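PDB 4HVM: TlmII from Streptoalloteichus hindustanus, which probably acts in the biosynthesis of the antibiotic tallysomycin as a condensation-type protein of the nonribosomal peptide synthetase family. Local coordinates for residues L243-T255 and S444-Q456. Residues are numbered along the deposited sequence; the frame is centred on the assembly and turned at random.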
loop_
_atom_site.group_PDB
_atom_site.type_symbol
_atom_site.label_atom_id
_atom_site.label_comp_id
_atom_site.label_asym_id
_atom_site.label_seq_id
_atom_site.Cartn_x
_atom_site.Cartn_y
_atom_site.Cartn_z
ATOM N N LEU A 243 9.249 10.060 1.183
ATOM C CA LEU A 243 9.720 11.209 0.416
ATOM C C LEU A 243 11.242 11.263 0.345
ATOM O O LEU A 243 11.806 11.756 -0.629
ATOM C CB LEU A 243 9.157 12.517 0.978
ATOM C CG LEU A 243 8.495 13.391 -0.090
ATOM C CD1 LEU A 243 7.465 12.587 -0.870
ATOM C CD2 LEU A 243 7.862 14.629 0.527
ATOM N N ALA A 244 11.901 10.753 1.378
ATOM C CA ALA A 244 13.349 10.608 1.346
ATOM C C ALA A 244 13.710 9.539 0.324
ATOM O O ALA A 244 14.706 9.659 -0.386
ATOM C CB ALA A 244 13.879 10.239 2.713
HETATM N N MSE A 245 12.890 8.493 0.259
HETATM C CA MSE A 245 13.047 7.448 -0.747
HETATM C C MSE A 245 12.862 7.989 -2.155
HETATM O O MSE A 245 13.682 7.738 -3.035
HETATM C CB MSE A 245 12.048 6.319 -0.506
HETATM C CG MSE A 245 12.427 5.384 0.618
HETATM SE SE MSE A 245 14.056 4.402 0.208
HETATM C CE MSE A 245 15.350 5.498 1.179
ATOM N N ALA A 246 11.775 8.722 -2.363
ATOM C CA ALA A 246 11.466 9.285 -3.671
ATOM C C ALA A 246 12.561 10.229 -4.159
ATOM O O ALA A 246 12.871 10.264 -5.350
ATOM C CB ALA A 246 10.127 10.002 -3.631
ATOM N N ALA A 247 13.148 10.983 -3.235
ATOM C CA ALA A 247 14.211 11.917 -3.577
ATOM C C ALA A 247 15.476 11.179 -3.988
ATOM O O ALA A 247 16.116 11.529 -4.979
ATOM C CB ALA A 247 14.497 12.844 -2.405
ATOM N N LEU A 248 15.828 10.153 -3.220
ATOM C CA LEU A 248 17.057 9.404 -3.459
ATOM C C LEU A 248 16.942 8.462 -4.654
ATOM O O LEU A 248 17.917 8.251 -5.373
ATOM C CB LEU A 248 17.480 8.635 -2.204
ATOM C CG LEU A 248 18.031 9.490 -1.060
ATOM C CD1 LEU A 248 18.370 8.629 0.143
ATOM C CD2 LEU A 248 19.247 10.287 -1.515
ATOM N N THR A 249 15.751 7.907 -4.865
ATOM C CA THR A 249 15.503 7.053 -6.022
ATOM C C THR A 249 15.579 7.877 -7.300
ATOM O O THR A 249 16.183 7.455 -8.288
ATOM C CB THR A 249 14.128 6.365 -5.943
ATOM O OG1 THR A 249 14.072 5.523 -4.786
ATOM C CG2 THR A 249 13.886 5.523 -7.181
ATOM N N ALA A 250 14.966 9.057 -7.272
ATOM C CA ALA A 250 15.011 9.976 -8.401
ATOM C C ALA A 250 16.440 10.429 -8.657
ATOM O O ALA A 250 16.839 10.620 -9.803
ATOM C CB ALA A 250 14.117 11.178 -8.151
ATOM N N TRP A 251 17.204 10.596 -7.583
ATOM C CA TRP A 251 18.600 11.002 -7.693
ATOM C C TRP A 251 19.438 9.966 -8.427
ATOM O O TRP A 251 20.187 10.302 -9.342
ATOM C CB TRP A 251 19.204 11.255 -6.312
ATOM C CG TRP A 251 20.706 11.254 -6.310
ATOM C CD1 TRP A 251 21.529 12.268 -6.707
ATOM C CD2 TRP A 251 21.563 10.186 -5.883
ATOM N NE1 TRP A 251 22.843 11.899 -6.554
ATOM C CE2 TRP A 251 22.891 10.625 -6.051
ATOM C CE3 TRP A 251 21.335 8.903 -5.377
ATOM C CZ2 TRP A 251 23.987 9.827 -5.731
ATOM C CZ3 TRP A 251 22.425 8.111 -5.059
ATOM C CH2 TRP A 251 23.733 8.577 -5.238
ATOM N N TRP A 252 19.317 8.706 -8.019
ATOM C CA TRP A 252 20.137 7.652 -8.599
ATOM C C TRP A 252 19.792 7.409 -10.059
ATOM O O TRP A 252 20.682 7.231 -10.889
ATOM C CB TRP A 252 20.010 6.350 -7.816
ATOM C CG TRP A 252 21.031 5.344 -8.238
ATOM C CD1 TRP A 252 22.318 5.252 -7.793
ATOM C CD2 TRP A 252 20.865 4.297 -9.201
ATOM N NE1 TRP A 252 22.962 4.210 -8.410
ATOM C CE2 TRP A 252 22.092 3.606 -9.279
ATOM C CE3 TRP A 252 19.799 3.872 -10.000
ATOM C CZ2 TRP A 252 22.281 2.516 -10.122
ATOM C CZ3 TRP A 252 19.990 2.788 -10.837
ATOM C CH2 TRP A 252 21.221 2.123 -10.892
ATOM N N LEU A 253 18.501 7.401 -10.370
ATOM C CA LEU A 253 18.058 7.242 -11.748
ATOM C C LEU A 253 18.501 8.429 -12.602
ATOM O O LEU A 253 18.593 8.325 -13.825
ATOM C CB LEU A 253 16.539 7.077 -11.810
ATOM C CG LEU A 253 15.960 5.849 -11.103
ATOM C CD1 LEU A 253 14.449 5.827 -11.241
ATOM C CD2 LEU A 253 16.572 4.570 -11.651
ATOM N N TRP A 254 18.768 9.557 -11.953
ATOM C CA TRP A 254 19.289 10.726 -12.646
ATOM C C TRP A 254 20.770 10.524 -12.974
ATOM O O TRP A 254 21.226 10.896 -14.056
ATOM C CB TRP A 254 19.063 11.990 -11.809
ATOM C CG TRP A 254 19.850 13.178 -12.268
ATOM C CD1 TRP A 254 19.619 13.940 -13.376
ATOM C CD2 TRP A 254 20.993 13.748 -11.621
ATOM N NE1 TRP A 254 20.550 14.944 -13.464
ATOM C CE2 TRP A 254 21.406 14.849 -12.398
ATOM C CE3 TRP A 254 21.708 13.436 -10.462
ATOM C CZ2 TRP A 254 22.504 15.635 -12.055
ATOM C CZ3 TRP A 254 22.800 14.216 -10.123
ATOM C CH2 TRP A 254 23.186 15.303 -10.916
ATOM N N THR A 255 21.509 9.920 -12.046
ATOM C CA THR A 255 22.919 9.605 -12.269
ATOM C C THR A 255 23.072 8.349 -13.117
ATOM O O THR A 255 23.897 8.310 -14.030
ATOM C CB THR A 255 23.687 9.387 -10.946
ATOM O OG1 THR A 255 23.180 8.227 -10.281
ATOM C CG2 THR A 255 23.549 10.584 -10.029
ATOM N N SER A 444 20.069 -3.639 -7.954
ATOM C CA SER A 444 21.255 -4.044 -7.212
ATOM C C SER A 444 22.234 -2.884 -7.088
ATOM O O SER A 444 22.599 -2.479 -5.985
ATOM C CB SER A 444 21.941 -5.232 -7.888
ATOM O OG SER A 444 23.141 -5.570 -7.203
ATOM N N ALA A 445 22.657 -2.356 -8.232
ATOM C CA ALA A 445 23.510 -1.176 -8.269
ATOM C C ALA A 445 22.741 0.033 -7.752
ATOM O O ALA A 445 23.332 1.024 -7.321
ATOM C CB ALA A 445 23.999 -0.924 -9.684
ATOM N N LEU A 446 21.416 -0.062 -7.806
ATOM C CA LEU A 446 20.540 0.967 -7.271
ATOM C C LEU A 446 20.590 0.937 -5.748
ATOM O O LEU A 446 20.653 1.980 -5.099
ATOM C CB LEU A 446 19.109 0.746 -7.766
ATOM C CG LEU A 446 18.071 1.857 -7.593
ATOM C CD1 LEU A 446 16.986 1.714 -8.648
ATOM C CD2 LEU A 446 17.450 1.846 -6.207
ATOM N N LEU A 447 20.562 -0.263 -5.181
ATOM C CA LEU A 447 20.540 -0.410 -3.730
ATOM C C LEU A 447 21.866 -0.046 -3.065
ATOM O O LEU A 447 21.884 0.413 -1.923
ATOM C CB LEU A 447 20.111 -1.821 -3.328
ATOM C CG LEU A 447 18.652 -2.166 -3.633
ATOM C CD1 LEU A 447 18.270 -3.483 -2.983
ATOM C CD2 LEU A 447 17.724 -1.054 -3.178
ATOM N N ASP A 448 22.969 -0.254 -3.776
ATOM C CA ASP A 448 24.272 0.178 -3.288
ATOM C C ASP A 448 24.361 1.696 -3.357
ATOM O O ASP A 448 25.060 2.324 -2.560
ATOM C CB ASP A 448 25.404 -0.452 -4.102
ATOM C CG ASP A 448 25.572 -1.934 -3.821
ATOM O OD1 ASP A 448 25.971 -2.288 -2.690
ATOM O OD2 ASP A 448 25.324 -2.745 -4.740
ATOM N N GLY A 449 23.646 2.279 -4.315
ATOM C CA GLY A 449 23.594 3.722 -4.467
ATOM C C GLY A 449 22.779 4.387 -3.374
ATOM O O GLY A 449 23.204 5.383 -2.789
ATOM N N LEU A 450 21.602 3.833 -3.100
ATOM C CA LEU A 450 20.747 4.338 -2.033
ATOM C C LEU A 450 21.431 4.217 -0.680
ATOM O O LEU A 450 21.336 5.118 0.151
ATOM C CB LEU A 450 19.419 3.583 -1.996
ATOM C CG LEU A 450 18.416 3.803 -3.124
ATOM C CD1 LEU A 450 17.101 3.103 -2.810
ATOM C CD2 LEU A 450 18.188 5.282 -3.357
ATOM N N ASP A 451 22.116 3.096 -0.464
ATOM C CA ASP A 451 22.784 2.824 0.805
ATOM C C ASP A 451 23.826 3.885 1.138
ATOM O O ASP A 451 23.877 4.385 2.260
ATOM C CB ASP A 451 23.427 1.437 0.783
ATOM C CG ASP A 451 23.979 1.028 2.131
ATOM O OD1 ASP A 451 23.509 1.556 3.162
ATOM O OD2 ASP A 451 24.885 0.169 2.159
ATOM N N ALA A 452 24.652 4.227 0.155
ATOM C CA ALA A 452 25.672 5.248 0.340
ATOM C C ALA A 452 25.034 6.620 0.498
ATOM O O ALA A 452 25.454 7.418 1.337
ATOM C CB ALA A 452 26.637 5.249 -0.828
ATOM N N ALA A 453 24.013 6.884 -0.308
ATOM C CA ALA A 453 23.351 8.181 -0.297
ATOM C C ALA A 453 22.634 8.430 1.026
ATOM O O ALA A 453 22.619 9.554 1.527
ATOM C CB ALA A 453 22.379 8.288 -1.462
HETATM N N MSE A 454 22.048 7.379 1.594
HETATM C CA MSE A 454 21.357 7.492 2.874
HETATM C C MSE A 454 22.325 7.836 3.997
HETATM O O MSE A 454 22.048 8.709 4.821
HETATM C CB MSE A 454 20.608 6.201 3.203
HETATM C CG MSE A 454 19.241 6.098 2.558
HETATM SE SE MSE A 454 18.292 4.488 3.081
HETATM C CE MSE A 454 19.462 3.196 2.224
ATOM N N ALA A 455 23.462 7.146 4.024
ATOM C CA ALA A 455 24.501 7.417 5.008
ATOM C C ALA A 455 24.951 8.868 4.924
ATOM O O ALA A 455 25.110 9.535 5.945
ATOM C CB ALA A 455 25.683 6.485 4.804
ATOM N N GLN A 456 25.139 9.351 3.701
ATOM C CA GLN A 456 25.540 10.730 3.469
ATOM C C GLN A 456 24.458 11.704 3.923
ATOM O O GLN A 456 24.757 12.735 4.524
ATOM C CB GLN A 456 25.849 10.948 1.989
ATOM C CG GLN A 456 26.327 12.344 1.659
ATOM C CD GLN A 456 27.624 12.687 2.356
ATOM O OE1 GLN A 456 28.695 12.223 1.962
ATOM N NE2 GLN A 456 27.537 13.505 3.398
#
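Ala445 meets the indole of Trp252, its CB 3.9 Å from Trp252 CZ2. One residue on, Leu446 CA sits over the centre of the six-membered ring of Trp252, 3.6 Å from its centroid and 10° off the normal, a CH-pi contact. The Leu446 side chain continues across that face, CG reaching Trp252 CE3. With CG anti to the backbone N (chi1 -169°), the Trp252 indole lies where Leu446 can cover its face. An alanine in its place would probably leave Ala445 and Leu446 facing a gap and cost Leu446 CA its aromatic partner. Gly449 CA approaches Trp252 CD1 obliquely, at 3.9 Å, where a CB would probably run into the ring; Gly449 O faces the edge of the Trp251 ring. The axes of the two segments approach to 9.8 Å, their N-to-C directions 123° apart, and the helices pack together in the half of this condensation-type fold built round the six-stranded mixed sheet, with helix 314-330 touching Leu248 and Trp251. Leu450 lays CD2 against Leu248 CB at 3.6 Å, close to the Leu248 carbonyl. Ala453 CB touches both Leu248 CD2 and Trp251 CZ3, 3.7 and 3.6 Å away. Last comes selenomethionine Met454, whose CG touches Leu248 CD1 while its SE meets Met245 CE at 3.6 Å, next to Leu230 of helix 224-231.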